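Local coordinates for protein TsrD (Streptomyces laurentii, PDB 5X7L) that belongs to the SnoaL-like family of the NTF2 clan, small proteins in which a curved antiparallel sheet is packed against helices, at residues G75-A80 against I109-D114; Q10-H15 against G115-H120; T67-V72 against V79-F84; H27-L32 against G49-I54. One frame throughout, in Å; residues are numbered along the deposited sequence.

Interaction 1 (G75-A80 against I109-D114); sequences GDKAVA and IFLIED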
loop_
_atom_site.group_PDB
_atom_site.type_symbol
_atom_site.label_atom_id
_atom_site.label_comp_id
_atom_site.label_asym_id
_atom_site.label_seq_id
_atom_site.Cartn_x
_atom_site.Cartn_y
_atom_site.Cartn_z
ATOM N N GLY B 75 -11.433 12.194 8.823
ATOM C CA GLY B 75 -12.246 11.612 9.882
ATOM C C GLY B 75 -11.417 10.765 10.830
ATOM O O GLY B 75 -10.480 11.265 11.452
ATOM N N ASP B 76 -11.746 9.480 10.925
ATOM C CA ASP B 76 -11.007 8.568 11.801
ATOM C C ASP B 76 -9.957 7.739 11.054
ATOM O O ASP B 76 -9.545 6.686 11.537
ATOM C CB ASP B 76 -11.972 7.658 12.584
ATOM C CG ASP B 76 -12.797 6.738 11.693
ATOM O OD1 ASP B 76 -12.684 6.812 10.451
ATOM O OD2 ASP B 76 -13.573 5.935 12.254
ATOM N N LYS B 77 -9.506 8.236 9.901
ATOM C CA LYS B 77 -8.490 7.547 9.107
ATOM C C LYS B 77 -7.262 8.416 8.864
ATOM O O LYS B 77 -7.374 9.609 8.576
ATOM C CB LYS B 77 -9.062 7.105 7.757
ATOM C CG LYS B 77 -10.184 6.083 7.854
ATOM C CD LYS B 77 -9.675 4.695 8.221
ATOM C CE LYS B 77 -10.821 3.737 8.507
ATOM N NZ LYS B 77 -11.741 3.590 7.346
ATOM N N ALA B 78 -6.092 7.794 8.972
ATOM C CA ALA B 78 -4.832 8.422 8.598
ATOM C C ALA B 78 -4.067 7.475 7.691
ATOM O O ALA B 78 -3.876 6.310 8.029
ATOM C CB ALA B 78 -4.011 8.751 9.834
ATOM N N VAL B 79 -3.642 7.977 6.537
ATOM C CA VAL B 79 -2.875 7.183 5.587
ATOM C C VAL B 79 -1.463 7.732 5.499
ATOM O O VAL B 79 -1.271 8.898 5.159
ATOM C CB VAL B 79 -3.506 7.201 4.186
ATOM C CG1 VAL B 79 -2.704 6.313 3.242
ATOM C CG2 VAL B 79 -4.961 6.760 4.258
ATOM N N ALA B 80 -0.482 6.890 5.817
ATOM C CA ALA B 80 0.922 7.277 5.773
ATOM C C ALA B 80 1.653 6.469 4.709
ATOM O O ALA B 80 1.731 5.242 4.802
ATOM C CB ALA B 80 1.570 7.070 7.135
ATOM N N ILE B 109 -2.653 2.358 6.490
ATOM C CA ILE B 109 -3.895 3.049 6.803
ATOM C C ILE B 109 -4.225 2.750 8.255
ATOM O O ILE B 109 -4.389 1.591 8.623
ATOM C CB ILE B 109 -5.054 2.596 5.898
ATOM C CG1 ILE B 109 -4.699 2.838 4.428
ATOM C CG2 ILE B 109 -6.339 3.320 6.283
ATOM C CD1 ILE B 109 -5.716 2.301 3.448
ATOM N N PHE B 110 -4.311 3.795 9.075
ATOM C CA PHE B 110 -4.629 3.654 10.491
ATOM C C PHE B 110 -6.057 4.084 10.786
ATOM O O PHE B 110 -6.535 5.090 10.258
ATOM C CB PHE B 110 -3.703 4.514 11.348
ATOM C CG PHE B 110 -2.259 4.118 11.293
ATOM C CD1 PHE B 110 -1.799 3.015 11.997
ATOM C CD2 PHE B 110 -1.349 4.873 10.567
ATOM C CE1 PHE B 110 -0.459 2.660 11.965
ATOM C CE2 PHE B 110 -0.008 4.519 10.529
ATOM C CZ PHE B 110 0.436 3.414 11.231
ATOM N N LEU B 111 -6.718 3.317 11.647
ATOM C CA LEU B 111 -7.994 3.697 12.241
ATOM C C LEU B 111 -7.731 4.390 13.575
ATOM O O LEU B 111 -7.009 3.862 14.420
ATOM C CB LEU B 111 -8.865 2.458 12.458
ATOM C CG LEU B 111 -10.226 2.650 13.134
ATOM C CD1 LEU B 111 -11.162 3.468 12.256
ATOM C CD2 LEU B 111 -10.839 1.296 13.473
ATOM N N ILE B 112 -8.324 5.566 13.759
ATOM C CA ILE B 112 -8.162 6.345 14.983
ATOM C C ILE B 112 -9.336 6.101 15.932
ATOM O O ILE B 112 -10.492 6.306 15.561
ATOM C CB ILE B 112 -8.047 7.853 14.667
ATOM C CG1 ILE B 112 -6.861 8.111 13.730
ATOM C CG2 ILE B 112 -7.907 8.669 15.949
ATOM C CD1 ILE B 112 -6.911 9.450 13.028
ATOM N N GLU B 113 -9.021 5.654 17.148
ATOM C CA GLU B 113 -10.000 5.481 18.221
ATOM C C GLU B 113 -9.434 6.088 19.487
ATOM O O GLU B 113 -8.268 5.867 19.811
ATOM C CB GLU B 113 -10.300 4.004 18.476
ATOM C CG GLU B 113 -11.053 3.316 17.357
ATOM C CD GLU B 113 -11.260 1.831 17.603
ATOM O OE1 GLU B 113 -10.739 1.294 18.606
ATOM O OE2 GLU B 113 -11.940 1.192 16.776
ATOM N N ASP B 114 -10.259 6.846 20.202
ATOM C CA ASP B 114 -9.836 7.483 21.445
ATOM C C ASP B 114 -8.566 8.310 21.230
ATOM O O ASP B 114 -7.683 8.343 22.085
ATOM C CB ASP B 114 -9.617 6.434 22.541
ATOM C CG ASP B 114 -10.846 5.578 22.783
ATOM O OD1 ASP B 114 -11.945 6.145 22.953
ATOM O OD2 ASP B 114 -10.713 4.336 22.801
HETATM O O HOH W 1 -12.988 5.223 14.931
#

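Interaction 2 (Q10-H15 against G115-H120); sequences QQLMEH and GLFAQH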
loop_
_atom_site.group_PDB
_atom_site.type_symbol
_atom_site.label_atom_id
_atom_site.label_comp_id
_atom_site.label_asym_id
_atom_site.label_seq_id
_atom_site.Cartn_x
_atom_site.Cartn_y
_atom_site.Cartn_z
ATOM N N GLN B 10 -0.699 14.607 12.608
ATOM C CA GLN B 10 0.714 14.806 12.295
ATOM C C GLN B 10 1.595 14.524 13.512
ATOM O O GLN B 10 2.665 13.929 13.384
ATOM C CB GLN B 10 0.961 16.222 11.782
ATOM C CG GLN B 10 0.400 16.463 10.393
ATOM N N GLN B 11 1.137 14.933 14.691
ATOM C CA GLN B 11 1.876 14.667 15.924
ATOM C C GLN B 11 1.929 13.172 16.235
ATOM O O GLN B 11 2.969 12.672 16.664
ATOM C CB GLN B 11 1.273 15.431 17.106
ATOM C CG GLN B 11 2.043 15.251 18.410
ATOM C CD GLN B 11 3.472 15.765 18.334
ATOM O OE1 GLN B 11 4.409 14.999 18.102
ATOM N NE2 GLN B 11 3.644 17.068 18.528
ATOM N N LEU B 12 0.820 12.462 16.025
ATOM C CA LEU B 12 0.819 11.003 16.176
ATOM C C LEU B 12 1.880 10.383 15.278
ATOM O O LEU B 12 2.639 9.515 15.708
ATOM C CB LEU B 12 -0.546 10.389 15.841
ATOM C CG LEU B 12 -1.758 10.752 16.701
ATOM C CD1 LEU B 12 -2.984 10.006 16.194
ATOM C CD2 LEU B 12 -1.520 10.446 18.170
HETATM N N MSE B 13 1.932 10.835 14.031
HETATM C CA MSE B 13 2.893 10.290 13.076
HETATM C C MSE B 13 4.321 10.581 13.481
HETATM O O MSE B 13 5.195 9.745 13.274
HETATM C CB MSE B 13 2.647 10.830 11.670
HETATM C CG MSE B 13 1.400 10.252 11.015
HETATM SE SE MSE B 13 1.392 8.293 10.941
HETATM C CE MSE B 13 3.183 7.991 10.210
ATOM N N GLU B 14 4.579 11.752 14.061
ATOM C CA GLU B 14 5.935 12.065 14.523
ATOM C C GLU B 14 6.384 11.060 15.584
ATOM O O GLU B 14 7.520 10.583 15.560
ATOM C CB GLU B 14 6.019 13.494 15.067
ATOM C CG GLU B 14 5.922 14.562 13.990
ATOM N N HIS B 15 5.485 10.722 16.500
ATOM C CA HIS B 15 5.792 9.711 17.505
ATOM C C HIS B 15 5.984 8.332 16.887
ATOM O O HIS B 15 6.886 7.597 17.282
ATOM C CB HIS B 15 4.700 9.654 18.571
ATOM C CG HIS B 15 4.776 10.768 19.564
ATOM N ND1 HIS B 15 5.798 10.873 20.482
ATOM C CD2 HIS B 15 3.960 11.823 19.789
ATOM C CE1 HIS B 15 5.607 11.943 21.233
ATOM N NE2 HIS B 15 4.498 12.538 20.832
ATOM N N GLY B 115 -8.475 8.959 20.073
ATOM C CA GLY B 115 -7.354 9.839 19.763
ATOM C C GLY B 115 -6.034 9.154 19.443
ATOM O O GLY B 115 -5.001 9.823 19.383
ATOM N N LEU B 116 -6.064 7.838 19.226
ATOM C CA LEU B 116 -4.852 7.053 18.973
ATOM C C LEU B 116 -5.092 6.067 17.834
ATOM O O LEU B 116 -6.233 5.709 17.550
ATOM C CB LEU B 116 -4.437 6.296 20.237
ATOM C CG LEU B 116 -4.068 7.162 21.445
ATOM C CD1 LEU B 116 -4.035 6.328 22.716
ATOM C CD2 LEU B 116 -2.728 7.857 21.237
ATOM N N PHE B 117 -4.023 5.617 17.185
ATOM C CA PHE B 117 -4.158 4.563 16.180
ATOM C C PHE B 117 -4.486 3.250 16.885
ATOM O O PHE B 117 -3.770 2.843 17.796
ATOM C CB PHE B 117 -2.881 4.390 15.359
ATOM C CG PHE B 117 -2.427 5.628 14.632
ATOM C CD1 PHE B 117 -3.337 6.534 14.095
ATOM C CD2 PHE B 117 -1.071 5.867 14.453
ATOM C CE1 PHE B 117 -2.896 7.658 13.413
ATOM C CE2 PHE B 117 -0.626 6.987 13.773
ATOM C CZ PHE B 117 -1.538 7.886 13.251
ATOM N N ALA B 118 -5.560 2.587 16.461
ATOM C CA ALA B 118 -6.040 1.376 17.133
ATOM C C ALA B 118 -5.944 0.124 16.270
ATOM O O ALA B 118 -6.067 -0.991 16.776
ATOM C CB ALA B 118 -7.478 1.572 17.595
ATOM N N GLN B 119 -5.730 0.308 14.975
ATOM C CA GLN B 119 -5.719 -0.791 14.034
ATOM C C GLN B 119 -5.122 -0.279 12.727
ATOM O O GLN B 119 -5.155 0.922 12.474
ATOM C CB GLN B 119 -7.159 -1.285 13.875
ATOM C CG GLN B 119 -7.507 -1.984 12.599
ATOM C CD GLN B 119 -8.913 -2.545 12.604
ATOM O OE1 GLN B 119 -9.780 -2.148 13.395
ATOM N NE2 GLN B 119 -9.144 -3.487 11.718
ATOM N N HIS B 120 -4.559 -1.168 11.910
ATOM C CA HIS B 120 -4.058 -0.765 10.597
ATOM C C HIS B 120 -4.322 -1.807 9.525
ATOM O O HIS B 120 -4.559 -2.980 9.815
ATOM C CB HIS B 120 -2.555 -0.455 10.636
ATOM C CG HIS B 120 -1.686 -1.664 10.792
ATOM N ND1 HIS B 120 -1.208 -2.079 12.015
ATOM C CD2 HIS B 120 -1.211 -2.547 9.881
ATOM C CE1 HIS B 120 -0.474 -3.165 11.852
ATOM N NE2 HIS B 120 -0.465 -3.473 10.568
#

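Interaction 3 (T67-V72 against V79-F84); sequences TLDDLV and VARMTF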
loop_
_atom_site.group_PDB
_atom_site.type_symbol
_atom_site.label_atom_id
_atom_site.label_comp_id
_atom_site.label_asym_id
_atom_site.label_seq_id
_atom_site.Cartn_x
_atom_site.Cartn_y
_atom_site.Cartn_z
ATOM N N THR B 67 10.843 7.115 6.974
ATOM C CA THR B 67 10.504 8.492 6.645
ATOM C C THR B 67 9.120 8.580 6.020
ATOM O O THR B 67 8.636 7.633 5.394
ATOM C CB THR B 67 11.550 9.120 5.708
ATOM O OG1 THR B 67 11.693 8.310 4.539
ATOM C CG2 THR B 67 12.898 9.236 6.416
ATOM N N LEU B 68 8.488 9.730 6.226
ATOM C CA LEU B 68 7.129 9.973 5.781
ATOM C C LEU B 68 7.121 10.693 4.437
ATOM O O LEU B 68 7.581 11.831 4.329
ATOM C CB LEU B 68 6.385 10.795 6.832
ATOM C CG LEU B 68 4.896 11.034 6.595
ATOM C CD1 LEU B 68 4.118 9.732 6.554
ATOM C CD2 LEU B 68 4.362 11.941 7.689
ATOM N N ASP B 69 6.609 10.016 3.416
ATOM C CA ASP B 69 6.534 10.574 2.067
ATOM C C ASP B 69 5.250 11.355 1.836
ATOM O O ASP B 69 5.245 12.345 1.108
ATOM C CB ASP B 69 6.638 9.459 1.029
ATOM C CG ASP B 69 7.961 8.734 1.091
ATOM O OD1 ASP B 69 9.010 9.403 0.992
ATOM O OD2 ASP B 69 7.952 7.495 1.242
ATOM N N ASP B 70 4.155 10.892 2.428
ATOM C CA ASP B 70 2.874 11.573 2.290
ATOM C C ASP B 70 1.957 11.153 3.426
ATOM O O ASP B 70 2.089 10.056 3.971
ATOM C CB ASP B 70 2.235 11.256 0.928
ATOM C CG ASP B 70 1.172 12.268 0.516
ATOM O OD1 ASP B 70 1.018 13.311 1.187
ATOM O OD2 ASP B 70 0.486 12.022 -0.499
ATOM N N LEU B 71 1.043 12.046 3.779
ATOM C CA LEU B 71 0.049 11.806 4.816
ATOM C C LEU B 71 -1.296 12.315 4.313
ATOM O O LEU B 71 -1.394 13.454 3.850
ATOM C CB LEU B 71 0.438 12.519 6.113
ATOM C CG LEU B 71 -0.536 12.403 7.288
ATOM C CD1 LEU B 71 -0.629 10.969 7.788
ATOM C CD2 LEU B 71 -0.123 13.341 8.414
ATOM N N VAL B 72 -2.314 11.463 4.382
ATOM C CA VAL B 72 -3.672 11.821 3.981
ATOM C C VAL B 72 -4.592 11.527 5.161
ATOM O O VAL B 72 -4.581 10.417 5.697
ATOM C CB VAL B 72 -4.124 11.032 2.731
ATOM C CG1 VAL B 72 -5.526 11.450 2.302
ATOM C CG2 VAL B 72 -3.138 11.237 1.588
ATOM N N VAL B 79 -3.642 7.977 6.537
ATOM C CA VAL B 79 -2.875 7.183 5.587
ATOM C C VAL B 79 -1.463 7.732 5.499
ATOM O O VAL B 79 -1.271 8.898 5.159
ATOM C CB VAL B 79 -3.506 7.201 4.186
ATOM C CG1 VAL B 79 -2.704 6.313 3.242
ATOM C CG2 VAL B 79 -4.961 6.760 4.258
ATOM N N ALA B 80 -0.482 6.890 5.817
ATOM C CA ALA B 80 0.922 7.277 5.773
ATOM C C ALA B 80 1.653 6.469 4.709
ATOM O O ALA B 80 1.731 5.242 4.802
ATOM C CB ALA B 80 1.570 7.070 7.135
ATOM N N ARG B 81 2.164 7.156 3.691
ATOM C CA ARG B 81 3.063 6.534 2.728
ATOM C C ARG B 81 4.482 6.787 3.209
ATOM O O ARG B 81 4.857 7.935 3.460
ATOM C CB ARG B 81 2.862 7.102 1.323
ATOM C CG ARG B 81 3.784 6.466 0.292
ATOM C CD ARG B 81 3.372 6.754 -1.135
ATOM N NE ARG B 81 3.475 8.167 -1.494
ATOM C CZ ARG B 81 4.588 8.767 -1.912
ATOM N NH1 ARG B 81 5.730 8.092 -2.005
ATOM N NH2 ARG B 81 4.563 10.056 -2.236
HETATM N N MSE B 82 5.268 5.721 3.342
HETATM C CA MSE B 82 6.581 5.802 3.975
HETATM C C MSE B 82 7.629 5.043 3.193
HETATM O O MSE B 82 7.312 4.210 2.336
HETATM C CB MSE B 82 6.501 5.258 5.406
HETATM C CG MSE B 82 5.635 6.135 6.304
HETATM SE SE MSE B 82 5.313 5.359 8.065
HETATM C CE MSE B 82 3.947 4.077 7.534
ATOM N N THR B 83 8.887 5.355 3.495
ATOM C CA THR B 83 10.042 4.647 2.963
ATOM C C THR B 83 10.820 4.064 4.140
ATOM O O THR B 83 11.106 4.764 5.112
ATOM C CB THR B 83 10.942 5.580 2.133
ATOM O OG1 THR B 83 10.209 6.053 0.999
ATOM C CG2 THR B 83 12.181 4.845 1.643
ATOM N N PHE B 84 11.161 2.784 4.031
ATOM C CA PHE B 84 11.795 2.015 5.097
ATOM C C PHE B 84 13.117 1.475 4.568
ATOM O O PHE B 84 13.136 0.754 3.566
ATOM C CB PHE B 84 10.851 0.883 5.509
ATOM C CG PHE B 84 11.390 -0.039 6.565
ATOM C CD1 PHE B 84 11.869 0.452 7.770
ATOM C CD2 PHE B 84 11.350 -1.415 6.375
ATOM C CE1 PHE B 84 12.332 -0.413 8.748
ATOM C CE2 PHE B 84 11.810 -2.283 7.349
ATOM C CZ PHE B 84 12.303 -1.782 8.536
HETATM O O HOH W 2 6.831 5.662 -0.800
HETATM O O HOH W 3 1.504 10.084 -2.056
#

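Interaction 4 (H27-L32 against G49-I54); sequences HLDHCL and GMRAAI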
loop_
_atom_site.group_PDB
_atom_site.type_symbol
_atom_site.label_atom_id
_atom_site.label_comp_id
_atom_site.label_asym_id
_atom_site.label_seq_id
_atom_site.Cartn_x
_atom_site.Cartn_y
_atom_site.Cartn_z
ATOM N N HIS B 27 7.756 5.821 22.461
ATOM C CA HIS B 27 7.053 6.710 21.541
ATOM C C HIS B 27 5.683 6.166 21.132
ATOM O O HIS B 27 4.768 6.940 20.836
ATOM C CB HIS B 27 7.892 6.962 20.296
ATOM C CG HIS B 27 8.955 7.989 20.496
ATOM N ND1 HIS B 27 8.668 9.323 20.677
ATOM C CD2 HIS B 27 10.303 7.883 20.542
ATOM C CE1 HIS B 27 9.792 9.998 20.829
ATOM N NE2 HIS B 27 10.800 9.147 20.751
ATOM N N LEU B 28 5.536 4.842 21.109
ATOM C CA LEU B 28 4.259 4.228 20.751
ATOM C C LEU B 28 3.153 4.553 21.748
ATOM O O LEU B 28 1.977 4.534 21.397
ATOM C CB LEU B 28 4.393 2.711 20.622
ATOM C CG LEU B 28 5.355 2.228 19.537
ATOM C CD1 LEU B 28 5.349 0.711 19.495
ATOM C CD2 LEU B 28 4.998 2.806 18.171
ATOM N N ASP B 29 3.515 4.853 22.988
ATOM C CA ASP B 29 2.501 5.182 23.983
ATOM C C ASP B 29 1.785 6.480 23.638
ATOM O O ASP B 29 0.680 6.731 24.117
ATOM C CB ASP B 29 3.127 5.259 25.371
ATOM C CG ASP B 29 3.648 3.920 25.827
ATOM O OD1 ASP B 29 2.870 2.942 25.780
ATOM O OD2 ASP B 29 4.835 3.828 26.199
ATOM N N HIS B 30 2.411 7.292 22.794
ATOM C CA HIS B 30 1.851 8.577 22.405
ATOM C C HIS B 30 1.149 8.551 21.056
ATOM O O HIS B 30 0.634 9.574 20.618
ATOM C CB HIS B 30 2.953 9.632 22.418
ATOM C CG HIS B 30 3.632 9.740 23.743
ATOM N ND1 HIS B 30 3.171 10.563 24.748
ATOM C CD2 HIS B 30 4.700 9.083 24.254
ATOM C CE1 HIS B 30 3.946 10.430 25.809
ATOM N NE2 HIS B 30 4.878 9.535 25.538
ATOM N N CYS B 31 1.110 7.392 20.402
ATOM C CA CYS B 31 0.381 7.288 19.135
ATOM C C CYS B 31 -0.472 6.033 18.955
ATOM O O CYS B 31 -1.363 6.044 18.112
ATOM C CB CYS B 31 1.335 7.427 17.943
ATOM S SG CYS B 31 2.628 6.175 17.846
ATOM N N LEU B 32 -0.208 4.970 19.718
ATOM C CA LEU B 32 -0.980 3.732 19.592
ATOM C C LEU B 32 -1.881 3.484 20.788
ATOM O O LEU B 32 -1.506 3.728 21.935
ATOM C CB LEU B 32 -0.067 2.519 19.416
ATOM C CG LEU B 32 0.952 2.542 18.276
ATOM C CD1 LEU B 32 1.568 1.167 18.126
ATOM C CD2 LEU B 32 0.353 3.000 16.955
ATOM N N GLY B 49 2.128 -6.004 21.152
ATOM C CA GLY B 49 2.452 -6.557 19.843
ATOM C C GLY B 49 3.299 -5.611 19.007
ATOM O O GLY B 49 4.214 -6.039 18.299
HETATM N N MSE B 50 2.995 -4.320 19.087
HETATM C CA MSE B 50 3.751 -3.319 18.338
HETATM C C MSE B 50 5.060 -2.973 19.016
HETATM O O MSE B 50 6.047 -2.694 18.334
HETATM C CB MSE B 50 2.899 -2.075 18.105
HETATM C CG MSE B 50 1.801 -2.315 17.069
HETATM SE SE MSE B 50 2.516 -2.605 15.253
HETATM C CE MSE B 50 2.966 -0.753 14.816
ATOM N N ARG B 51 5.094 -2.990 20.346
ATOM C CA ARG B 51 6.358 -2.815 21.059
ATOM C C ARG B 51 7.344 -3.916 20.671
ATOM O O ARG B 51 8.536 -3.658 20.490
ATOM C CB ARG B 51 6.141 -2.826 22.570
ATOM C CG ARG B 51 5.309 -1.671 23.091
ATOM C CD ARG B 51 4.945 -1.892 24.543
ATOM N NE ARG B 51 4.202 -0.769 25.096
ATOM C CZ ARG B 51 3.597 -0.779 26.280
ATOM N NH1 ARG B 51 3.605 -1.874 27.031
ATOM N NH2 ARG B 51 2.973 0.307 26.713
ATOM N N ALA B 52 6.838 -5.139 20.539
ATOM C CA ALA B 52 7.668 -6.274 20.133
ATOM C C ALA B 52 8.264 -6.064 18.738
ATOM O O ALA B 52 9.414 -6.432 18.485
ATOM C CB ALA B 52 6.863 -7.567 20.179
ATOM N N ALA B 53 7.484 -5.476 17.838
ATOM C CA ALA B 53 7.980 -5.168 16.497
ATOM C C ALA B 53 9.155 -4.188 16.552
ATOM O O ALA B 53 10.161 -4.387 15.871
ATOM C CB ALA B 53 6.861 -4.619 15.623
ATOM N N ILE B 54 9.037 -3.145 17.373
ATOM C CA ILE B 54 10.123 -2.171 17.527
ATOM C C ILE B 54 11.406 -2.861 17.978
ATOM O O ILE B 54 12.474 -2.617 17.419
ATOM C CB ILE B 54 9.775 -1.052 18.543
ATOM C CG1 ILE B 54 8.580 -0.221 18.063
ATOM C CG2 ILE B 54 10.982 -0.151 18.799
ATOM C CD1 ILE B 54 8.764 0.447 16.717
HETATM O O HOH W 4 5.497 1.664 24.551
#

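Interaction 1 (G75-A80 against I109-D114)
Ala78 and Phe110 face each other as a hydrogen-bonded pair of two antiparallel strands. Phe110 N gives its hydrogen to Ala78 O at 2.8 Å. Ala78 N returns a bond to Phe110 O at 3.0 Å. A third backbone bond runs from Ile112 N to Asp76 O at 2.8 Å. It extends the ladder to the end where the strand 77-88 begins. Lys77 and Leu111 form the non-hydrogen-bonded pair between these bonds. Val79 and Ile109 form the next one, beyond Ala78 and Phe110. At these pairs CA-H...O contacts add to the ladder, as from Lys77 CA to Phe110 O at 3.3 Å.

Apolar contacts follow the sheet faces. Val79 and Ile109 lie side by side and point the same way, Val79 CG2 to Ile109 CG1 at 3.9 Å. Lys77 packs its aliphatic chain against Leu111, with CE 3.8 Å from CD1. Its NZ pairs with Asp70 of the second subunit.

A water adds a polar bridge at the exposed end. It donates to Asp76 OD2 at 2.8 Å and also to Ile112 O. Asp76 CG stands between the backbone N and the carbonyl carbon (chi1 63°), which lays the carboxylate alongside Leu111 CD1.

The two strands are central in the four-stranded sheet, with 61-74 beyond one and 116-124 beyond the other. Helix 6-22 covers the face of Ala78, Phe110 and Ile112, where Phe110 also stacks on Phe117. The face of Lys77, Val79 and Ile109 meets the second subunit.

Interaction 2 (Q10-H15 against G115-H120)
The ring of Phe117 meets two consecutive helix residues, Leu12 and Met13, in different ways. Leu12 sends CD1 over one face. Leu12 CD1 lies 4.1 Å from the Phe117 centroid and 28° off the ring normal, a CH-pi contact. Leu12 CB also rests 3.7 Å from Phe117 CZ. Met13 is a selenomethionine, and its selenium approaches obliquely, 69° off the normal. Met13 SE is 3.7 Å from Phe117 CE2, a Met-aromatic contact. Bends at chi2 (-56°) and chi3 fold the Met13 chain back and bring the selenium to the ring.

The other branch of Leu12 reaches the turn before the strand. Leu12 CD2 lies 3.7 Å from Gly115 O and 4.2 Å from Leu116 CD2. The Leu12 and Leu116 side chains cross at about a right angle. No hydrogen bond joins the two segments, so apolar packing carries the contact.

Phe117 also touches Ala78 in strand 77-88. Met13 continues onto Ala80, Met82 and Leu71. The axes of helix 10-15 and strand 116-120 pass 9.6 Å apart. This is the helix-on-sheet core of the NTF2-like fold, with the N-terminal helix lying across the curved sheet.

Interaction 3 (T67-V72 against V79-F84)
A classic beta bulge breaks the register of the hairpin formed by strands 61-74 and 77-88. Asp69 and Asp70 both stand opposite Arg81, and Arg81 O takes a bond from each of their backbone nitrogens. Asp69 N is 2.7 Å from Arg81 O, and Asp70 N is 3.2 Å from it. On either side, Thr67 with Thr83 and Val72 with Val79 are regular hydrogen-bonded pairs, with Val79 N 2.7 Å from Val72 O.

Asp69 OD2 receives the Thr83 OG1 hydrogen at 2.7 Å on its syn lone pair. A bend at chi3 (65°) lays the Arg81 guanidinium against Asp69 CB, which covers one face 3.4 Å from Arg81 NH1. The carboxylate and guanidinium planes are only 14° apart. OD2 lies well out of the guanidinium plane, so its long salt bridge to NH1 is one of charge alone. A water in the plane at the guanidinium edge accepts from Arg81 NE at 2.8 Å and donates to Asp70 OD2. A second water accepts from Arg81 NH1 and lies within bonding distance of Asp69 OD2.

On the opposite face of the sheet, Leu68 CD1 packs on Ala80 CB at 3.7 Å.

Asp70 also has Lys77 of the second subunit as a salt-bridge partner, and Arg81 makes a cation-pi contact with Trp121 of that subunit. The neighbouring acids would be expected to stabilise the positive charge of Arg81.

Interaction 4 (H27-L32 against G49-I54)
Leu28, Leu32, Met50 and Ile54 make the close-packed side of this contact. Leu32 CD1 presses on Met50 CB at 3.5 Å, and the two side chains cross at about a right angle. Met50 is a selenomethionine with a bound isopropyl alcohol close by. Leu28 and Ile54 reach toward each other tip to tip, Leu28 CD1 to Ile54 CG1 at 3.7 Å. Leu28 CD1 also sits 3.7 Å from Met50 O, against the helix backbone.

These leucines come from the turn that links helix 6-22 to strand 32-33, and they dock on helix 47-60. Within the turn, Leu28 O accepts from both Cys31 N and Leu32 N. Leu28 and Leu32 both point toward the helix, consistent with this turn. Helix 6-22 brings Ala19 beside Leu28, and Tyr20 beside Met50 and Ile54, which adds to the apolar cluster in this helical part of the NTF2-like fold.

The more open side is polar, with one ion pair across the contact. Arg51 NH2 donates to Asp29 OD1 at 2.8 Å, on the syn lone pair. The oxygen is only 7° out of the guanidinium plane, but the carboxylate plane is turned 77° from it. Arg51 runs extended (chi2 170°), which carries the guanidinium out to Asp29. A water donates to Asp29 OD2 and takes a weak bond from Arg51 NE. Arg51 NH1 has a second acidic partner, Glu48.

Interactions 1 and 3 are strand pairings within one sheet. They share Val79 and Ala80 of strand 77-88, and both reach the second subunit. Backbone bonds dominate them, and each is partly buried, with charged or wet edges. Interaction 2 is buried and lacks hydrogen bonds. It lays the N-terminal helix on that sheet, where Met13 bridges to the hairpin of interaction 3. Interaction 4 is buried too, but adds a salt bridge at its outer side. It joins a turn to a helix, away from the strand pairs, with its centre about 17 Å from that of interaction 3. Interactions 2 and 4 meet where Phe117 N probably bonds to Cys31 O.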